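Local coordinates for pancreatic lipase related protein 2 (Equus caballus, PDB 1W52) that probably hydrolyses galactolipids and triacylglycerols to release fatty acids, as a calcium-binding secreted lipase of the alpha/beta-hydrolase superfamily, at residues G169-V174 / S196-V201; V191-S196 / Q221-M226; K71-I76 / N147-G152. All blocks are in the same frame, centred on the assembly; numbering follows the deposited sequence.

How the contacts relate
All three contacts lie in the lipase domain, around the parallel part of its central sheet. The strand order there is 72-76, 148-153, 173-177, 201-204 and 226-230. Contact 3 comes first along the chain and closes before the other two open. Contacts 1 and 2 interleave in sequence and share Ser196. Their centres are about 10 Å apart, and both reach the same calcium ion. Contact 1 joins contact 3 through probable backbone hydrogen bonds of Arg173 with Val148 and Ile150, with centres about 11 Å apart. Contacts 2 and 3 do not touch, and their centres are about 16 Å apart. The series thus runs from the strand before the predicted nucleophile Ser154 to the calcium-binding loop.

Contact 1: residues G169-V174 / S196-V201; sequences GRVGRV and SDAQFV. With CA (calcium ion), chain E.
Ser196 turns its carbonyl oxygen toward CA of Gly169, where the calcium-binding loop approaches the parallel sheet of the alpha/beta-hydrolase fold. Asp197 comes next. Its carbonyl oxygen also faces Gly169 CA, at 3.7 Å, and CG1 of Val171. Its carboxylate leads away and grips the calcium ion with both oxygens, OD1 and OD2 each at 2.5 Å. Asp194 OD1 and Glu189 O are further ligands. The methyl of Ala198 packs on Val174, with CB 3.4 Å from Val174 CG1. Gln199 N then donates to Val171 O at 2.9 Å. Its side chain bends about its CB-CG bond (chi2 -77°), which lays the amide beside Gly169 O. At Phe200 the backbone O accepts from Val174 N at 3.0 Å. With CG anti to the backbone N (chi1 -178°), the Phe200 ring points the same way as the extended Arg173 chain and lies beside it. Phe200 CE2 is 3.6 Å from Arg173 NE, and the ring and guanidinium planes are 13° apart. The charge of Arg173 is paired with Asp202. Val201 starts strand 201-204 and forms a parallel bridge with Val174. There Val201 CG2 lies 3.7 Å from Val174 CG1.

Contact 2: residues V191-S196 / Q221-M226; sequences VRLDPS and QKVGHM. With CA (calcium ion), chain E.
The calcium-binding loop of the lipase domain packs here against the lead-in to strand 226-230, with Arg192 to Pro195 meeting Gln221 to His225. No hydrogen bond crosses between the two segments; they meet by van der Waals contacts and one CH-pi contact. Arg192 extends from CG to NE and crosses the Gln221 side chain at about a right angle. Gln221 OE1 lies over one face of the guanidinium, 3.7 Å from Arg192 NE, without a hydrogen bond between them. The bond of this oxygen is to the backbone N of Asp186. Arg192 NH1 passes near Val223 CG1 and makes a weak bond to Leu193 O. Val223 presses its CB and CG1 against Leu193 O, while CG2 lies 4.1 Å from Leu193 CG. Asp194 points away from this interface. Its OD1 binds the calcium ion at 2.5 Å, together with Asp197 and Glu189 O. Its OD2 accepts from Ser196 N at 3.1 Å, which makes an Asx turn, and also from Ser196 OG at 2.8 Å. The calcium on OD1 and the two Ser196 donors on OD2 together hold the carboxylate's rotation. Pro195 packs on Gly224 and His225, its CG 3.6 Å from Gly224 O. The His225 ring is anchored by the bond of ND1 to Val201 N. Pro195 CB makes a CH-pi contact over the face of that ring, 3.8 Å from its centroid and 22° off the normal.

Contact 3: residues K71-I76 / N147-G152; sequences KTHFVI and NVHIIG
Thr72 to Ile76 pair in register with Val148 to Gly152 as neighbouring parallel strands of the alpha/beta-hydrolase sheet, 18° apart. The buried middle is tightly packed. Phe74 N donates to His149 O at 2.7 Å, and Phe74 O accepts from Ile151 N. On one face Val148 CG1 meets the edge of the Phe74 ring, 3.6 Å from CD1. Ile76 CD1 rests on Ile150 CG2. On the other face, His73 ND1 and His149 ND1 share a hydrogen bond at 3.0 Å. The rings meet rim to rim, planes at 80°. With its CG beside the backbone N (chi1 -56°), the His73 ring reaches this partner while NE2 bonds Glu99 OE1. A leucine in place of His73 would probably leave His149 ND1 and the Glu99 carboxylate each without this polar mate. At the partly exposed end Thr72 N still donates to Asn147 O, but the side chains approach less closely. The bent Lys71 chain lies along the Asn147 carbonyl, Lys71 CB 3.8 Å from Asn147 O. Strand 102-107 flanks 72-76, and strand 173-177 flanks 148-153, where Thr175 OG1 bonds His149 NE2. Helix 155-166, which follows the probable nucleophile elbow of Gly152 and Ser154, covers Ile76 and Ile150 with Ala160.

Contact 1: residues G169-V174 / S196-V201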
# COMPACT_ATOMS: atom_id res chain seq x y z
N GLY A 169 -14.58 0.84 18.32
CA GLY A 169 -14.48 -0.04 17.15
C GLY A 169 -15.74 -0.21 16.30
O GLY A 169 -15.89 -1.23 15.60
N ARG A 170 -16.60 0.82 16.33
CA ARG A 170 -17.90 0.81 15.66
C ARG A 170 -17.76 1.21 14.20
O ARG A 170 -18.64 0.97 13.39
CB ARG A 170 -18.91 1.76 16.39
CG ARG A 170 -19.84 1.08 17.42
CD ARG A 170 -20.49 -0.21 16.89
NE ARG A 170 -20.94 -1.13 17.92
CZ ARG A 170 -21.02 -2.46 17.79
NH1 ARG A 170 -20.67 -3.06 16.64
NH2 ARG A 170 -21.45 -3.21 18.81
N VAL A 171 -16.63 1.82 13.89
CA VAL A 171 -16.32 2.35 12.57
C VAL A 171 -15.89 1.20 11.64
O VAL A 171 -15.08 0.35 11.98
CB VAL A 171 -15.25 3.49 12.66
CG1 VAL A 171 -14.23 3.15 13.73
CG2 VAL A 171 -14.52 3.71 11.37
N GLY A 172 -16.45 1.18 10.44
CA GLY A 172 -16.37 0.02 9.59
C GLY A 172 -15.00 -0.29 9.07
O GLY A 172 -14.67 -1.44 8.85
N ARG A 173 -14.21 0.74 8.82
CA ARG A 173 -12.86 0.52 8.32
C ARG A 173 -11.94 1.70 8.48
O ARG A 173 -12.29 2.84 8.16
CB ARG A 173 -12.91 0.19 6.86
CG ARG A 173 -11.63 -0.20 6.23
CD ARG A 173 -11.80 -0.25 4.75
NE ARG A 173 -10.68 -0.83 4.04
CZ ARG A 173 -10.45 -0.64 2.74
NH1 ARG A 173 -11.27 0.14 2.05
NH2 ARG A 173 -9.42 -1.22 2.13
N VAL A 174 -10.76 1.39 8.98
CA VAL A 174 -9.66 2.32 8.96
C VAL A 174 -8.55 1.59 8.23
O VAL A 174 -8.33 0.38 8.40
CB VAL A 174 -9.26 2.85 10.38
CG1 VAL A 174 -9.08 1.76 11.32
CG2 VAL A 174 -7.93 3.59 10.33
N SER A 196 -8.36 -3.52 16.61
CA SER A 196 -9.50 -3.22 17.45
C SER A 196 -10.07 -1.82 17.20
O SER A 196 -11.07 -1.48 17.81
CB SER A 196 -9.11 -3.35 18.95
OG SER A 196 -8.52 -2.16 19.49
N ASP A 197 -9.45 -1.00 16.36
CA ASP A 197 -9.94 0.37 16.30
C ASP A 197 -11.05 0.47 15.26
O ASP A 197 -11.76 1.49 15.18
CB ASP A 197 -8.80 1.37 16.02
CG ASP A 197 -7.68 1.33 17.08
OD1 ASP A 197 -7.94 1.33 18.32
OD2 ASP A 197 -6.48 1.29 16.76
N ALA A 198 -11.21 -0.58 14.46
CA ALA A 198 -12.29 -0.64 13.47
C ALA A 198 -12.76 -2.06 13.25
O ALA A 198 -12.13 -2.99 13.71
CB ALA A 198 -11.89 -0.02 12.18
N GLN A 199 -13.90 -2.21 12.59
CA GLN A 199 -14.40 -3.53 12.29
C GLN A 199 -13.42 -4.20 11.36
O GLN A 199 -13.27 -5.42 11.35
CB GLN A 199 -15.78 -3.46 11.63
CG GLN A 199 -16.87 -2.77 12.48
CD GLN A 199 -17.40 -3.65 13.59
OE1 GLN A 199 -16.71 -4.50 14.13
NE2 GLN A 199 -18.66 -3.43 13.92
N PHE A 200 -12.74 -3.37 10.58
CA PHE A 200 -11.73 -3.81 9.64
C PHE A 200 -10.61 -2.79 9.53
O PHE A 200 -10.85 -1.60 9.20
CB PHE A 200 -12.36 -3.93 8.28
CG PHE A 200 -11.43 -4.40 7.22
CD1 PHE A 200 -10.55 -5.47 7.45
CD2 PHE A 200 -11.43 -3.80 5.96
CE1 PHE A 200 -9.71 -5.94 6.43
CE2 PHE A 200 -10.58 -4.29 4.94
CZ PHE A 200 -9.73 -5.35 5.20
N VAL A 201 -9.38 -3.27 9.78
CA VAL A 201 -8.16 -2.49 9.64
C VAL A 201 -7.26 -3.18 8.63
O VAL A 201 -6.89 -4.36 8.78
CB VAL A 201 -7.37 -2.36 11.00
CG1 VAL A 201 -6.12 -1.48 10.84
CG2 VAL A 201 -8.24 -1.79 12.16
CA CA E . -5.58 1.45 19.07

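Contact 2: residues V191-S196 / Q221-M226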
# COMPACT_ATOMS: atom_id res chain seq x y z
N VAL A 191 -2.63 3.99 22.09
CA VAL A 191 -1.92 5.17 21.51
C VAL A 191 -1.63 5.01 20.05
O VAL A 191 -1.43 5.99 19.35
CB VAL A 191 -0.56 5.47 22.23
CG1 VAL A 191 -0.81 5.77 23.71
CG2 VAL A 191 0.39 4.31 22.11
N ARG A 192 -1.63 3.78 19.61
CA ARG A 192 -1.35 3.49 18.26
C ARG A 192 -2.63 3.09 17.49
O ARG A 192 -3.69 3.74 17.62
CB ARG A 192 -0.20 2.46 18.20
CG ARG A 192 -0.46 1.09 18.76
CD ARG A 192 0.73 0.26 18.65
NE ARG A 192 0.63 -1.14 19.04
CZ ARG A 192 -0.14 -2.06 18.45
NH1 ARG A 192 -0.99 -1.75 17.48
NH2 ARG A 192 -0.10 -3.32 18.87
N LEU A 193 -2.45 2.12 16.60
CA LEU A 193 -3.45 1.67 15.67
C LEU A 193 -3.30 0.15 15.65
O LEU A 193 -2.19 -0.40 15.48
CB LEU A 193 -3.20 2.26 14.27
CG LEU A 193 -3.76 1.37 13.12
CD1 LEU A 193 -5.26 1.22 13.26
CD2 LEU A 193 -3.46 1.81 11.66
N ASP A 194 -4.43 -0.53 15.83
CA ASP A 194 -4.42 -1.97 15.91
C ASP A 194 -5.76 -2.39 15.45
O ASP A 194 -6.65 -1.53 15.38
CB ASP A 194 -4.15 -2.42 17.36
CG ASP A 194 -5.35 -2.19 18.31
OD1 ASP A 194 -5.56 -1.01 18.76
OD2 ASP A 194 -6.07 -3.18 18.68
N PRO A 195 -5.97 -3.68 15.22
CA PRO A 195 -7.21 -4.16 14.58
C PRO A 195 -8.51 -3.83 15.34
O PRO A 195 -9.62 -3.89 14.81
CB PRO A 195 -6.99 -5.69 14.53
CG PRO A 195 -5.44 -5.92 14.65
CD PRO A 195 -5.09 -4.80 15.60
N SER A 196 -8.36 -3.52 16.61
CA SER A 196 -9.50 -3.22 17.45
C SER A 196 -10.07 -1.82 17.20
O SER A 196 -11.07 -1.48 17.81
CB SER A 196 -9.11 -3.35 18.95
OG SER A 196 -8.52 -2.16 19.49
N GLN A 221 5.79 -3.69 12.56
CA GLN A 221 4.75 -4.35 13.31
C GLN A 221 3.45 -4.51 12.60
O GLN A 221 2.88 -3.54 12.14
CB GLN A 221 4.48 -3.51 14.55
CG GLN A 221 3.53 -4.14 15.51
CD GLN A 221 3.63 -3.56 16.95
OE1 GLN A 221 3.62 -2.34 17.16
NE2 GLN A 221 3.68 -4.45 17.93
N LYS A 222 2.93 -5.73 12.57
CA LYS A 222 1.59 -5.93 12.01
C LYS A 222 0.54 -5.30 12.91
O LYS A 222 0.58 -5.48 14.10
CB LYS A 222 1.29 -7.40 11.87
CG LYS A 222 1.91 -8.03 10.64
CD LYS A 222 2.98 -8.95 11.11
CE LYS A 222 3.82 -9.49 9.98
NZ LYS A 222 3.75 -10.94 9.91
N VAL A 223 -0.37 -4.51 12.35
CA VAL A 223 -1.40 -3.83 13.15
C VAL A 223 -2.79 -3.86 12.58
O VAL A 223 -3.58 -3.05 12.95
CB VAL A 223 -1.07 -2.35 13.39
CG1 VAL A 223 0.27 -2.21 13.97
CG2 VAL A 223 -1.13 -1.62 12.12
N GLY A 224 -3.07 -4.77 11.67
CA GLY A 224 -4.33 -4.75 10.94
C GLY A 224 -4.88 -6.14 10.95
O GLY A 224 -4.21 -7.07 11.42
N HIS A 225 -6.10 -6.31 10.44
CA HIS A 225 -6.55 -7.66 10.11
C HIS A 225 -5.71 -8.12 8.93
O HIS A 225 -5.40 -9.30 8.78
CB HIS A 225 -8.05 -7.70 9.83
CG HIS A 225 -8.85 -7.20 10.98
ND1 HIS A 225 -9.29 -5.89 11.04
CD2 HIS A 225 -9.19 -7.77 12.15
CE1 HIS A 225 -9.92 -5.69 12.18
NE2 HIS A 225 -9.85 -6.81 12.89
N MET A 226 -5.30 -7.15 8.12
CA MET A 226 -4.42 -7.44 7.01
C MET A 226 -3.25 -6.44 6.95
O MET A 226 -3.43 -5.25 7.02
CB MET A 226 -5.25 -7.37 5.76
CG MET A 226 -6.57 -8.09 5.86
SD MET A 226 -7.02 -8.63 4.20
CE MET A 226 -8.17 -7.57 3.67
CA CA E . -5.58 1.45 19.07

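Contact 3: residues K71-I76 / N147-G152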
# COMPACT_ATOMS: atom_id res chain seq x y z
N LYS A 71 -21.66 5.51 1.80
CA LYS A 71 -20.38 5.41 2.56
C LYS A 71 -19.69 6.77 2.72
O LYS A 71 -19.91 7.66 1.92
CB LYS A 71 -19.33 4.53 1.86
CG LYS A 71 -19.51 3.02 1.97
CD LYS A 71 -18.32 2.23 1.34
CE LYS A 71 -17.09 2.25 2.25
NZ LYS A 71 -17.29 1.70 3.67
N THR A 72 -18.84 6.93 3.73
CA THR A 72 -18.04 8.13 3.86
C THR A 72 -16.55 7.83 4.07
O THR A 72 -16.16 7.12 5.02
CB THR A 72 -18.55 8.95 5.00
OG1 THR A 72 -19.93 9.29 4.77
CG2 THR A 72 -17.77 10.26 5.14
N HIS A 73 -15.73 8.34 3.17
CA HIS A 73 -14.28 8.21 3.29
C HIS A 73 -13.65 9.46 3.91
O HIS A 73 -13.91 10.59 3.51
CB HIS A 73 -13.67 7.94 1.92
CG HIS A 73 -14.25 6.73 1.26
ND1 HIS A 73 -14.03 5.46 1.72
CD2 HIS A 73 -15.07 6.60 0.19
CE1 HIS A 73 -14.67 4.59 0.96
NE2 HIS A 73 -15.31 5.26 0.02
N PHE A 74 -12.88 9.21 4.95
CA PHE A 74 -12.05 10.22 5.60
C PHE A 74 -10.62 9.93 5.18
O PHE A 74 -10.19 8.76 5.13
CB PHE A 74 -12.16 10.04 7.10
CG PHE A 74 -13.39 10.67 7.73
CD1 PHE A 74 -14.39 9.89 8.37
CD2 PHE A 74 -13.53 12.05 7.76
CE1 PHE A 74 -15.45 10.47 8.99
CE2 PHE A 74 -14.62 12.63 8.39
CZ PHE A 74 -15.56 11.83 9.01
N VAL A 75 -9.88 10.99 4.88
CA VAL A 75 -8.48 10.88 4.50
C VAL A 75 -7.64 11.80 5.36
O VAL A 75 -7.68 12.99 5.19
CB VAL A 75 -8.34 11.28 3.07
CG1 VAL A 75 -6.91 11.32 2.68
CG2 VAL A 75 -9.09 10.27 2.21
N ILE A 76 -6.87 11.26 6.26
CA ILE A 76 -6.06 12.07 7.18
C ILE A 76 -4.53 12.03 6.86
O ILE A 76 -3.91 10.95 6.85
CB ILE A 76 -6.28 11.52 8.60
CG1 ILE A 76 -7.77 11.23 8.85
CG2 ILE A 76 -5.70 12.49 9.63
CD1 ILE A 76 -8.06 10.44 10.12
N ASN A 147 -20.61 2.53 8.24
CA ASN A 147 -20.47 3.07 6.91
C ASN A 147 -19.29 4.01 6.72
O ASN A 147 -19.17 4.63 5.68
CB ASN A 147 -21.71 3.88 6.54
CG ASN A 147 -22.84 3.02 6.07
OD1 ASN A 147 -22.64 2.11 5.28
ND2 ASN A 147 -24.03 3.31 6.55
N VAL A 148 -18.43 4.15 7.72
CA VAL A 148 -17.34 5.12 7.67
C VAL A 148 -16.03 4.42 7.49
O VAL A 148 -15.74 3.45 8.20
CB VAL A 148 -17.20 5.88 8.96
CG1 VAL A 148 -15.88 6.69 8.96
CG2 VAL A 148 -18.39 6.76 9.17
N HIS A 149 -15.24 4.94 6.55
CA HIS A 149 -13.89 4.47 6.22
C HIS A 149 -12.91 5.58 6.48
O HIS A 149 -12.99 6.66 5.84
CB HIS A 149 -13.81 4.16 4.76
CG HIS A 149 -12.49 3.60 4.33
ND1 HIS A 149 -12.04 3.71 3.03
CD2 HIS A 149 -11.56 2.90 5.00
CE1 HIS A 149 -10.88 3.09 2.92
NE2 HIS A 149 -10.56 2.59 4.11
N ILE A 150 -11.99 5.34 7.41
CA ILE A 150 -10.95 6.32 7.62
C ILE A 150 -9.67 5.85 7.03
O ILE A 150 -9.26 4.74 7.28
CB ILE A 150 -10.74 6.59 9.05
CG1 ILE A 150 -12.01 7.15 9.66
CG2 ILE A 150 -9.71 7.71 9.17
CD1 ILE A 150 -12.00 7.15 11.12
N ILE A 151 -9.02 6.70 6.26
CA ILE A 151 -7.76 6.32 5.63
C ILE A 151 -6.69 7.28 6.13
O ILE A 151 -6.78 8.45 5.83
CB ILE A 151 -7.86 6.49 4.10
CG1 ILE A 151 -9.10 5.84 3.52
CG2 ILE A 151 -6.68 5.86 3.46
CD1 ILE A 151 -9.25 6.11 1.98
N GLY A 152 -5.69 6.82 6.85
CA GLY A 152 -4.68 7.74 7.36
C GLY A 152 -3.26 7.38 6.93
O GLY A 152 -2.89 6.22 6.94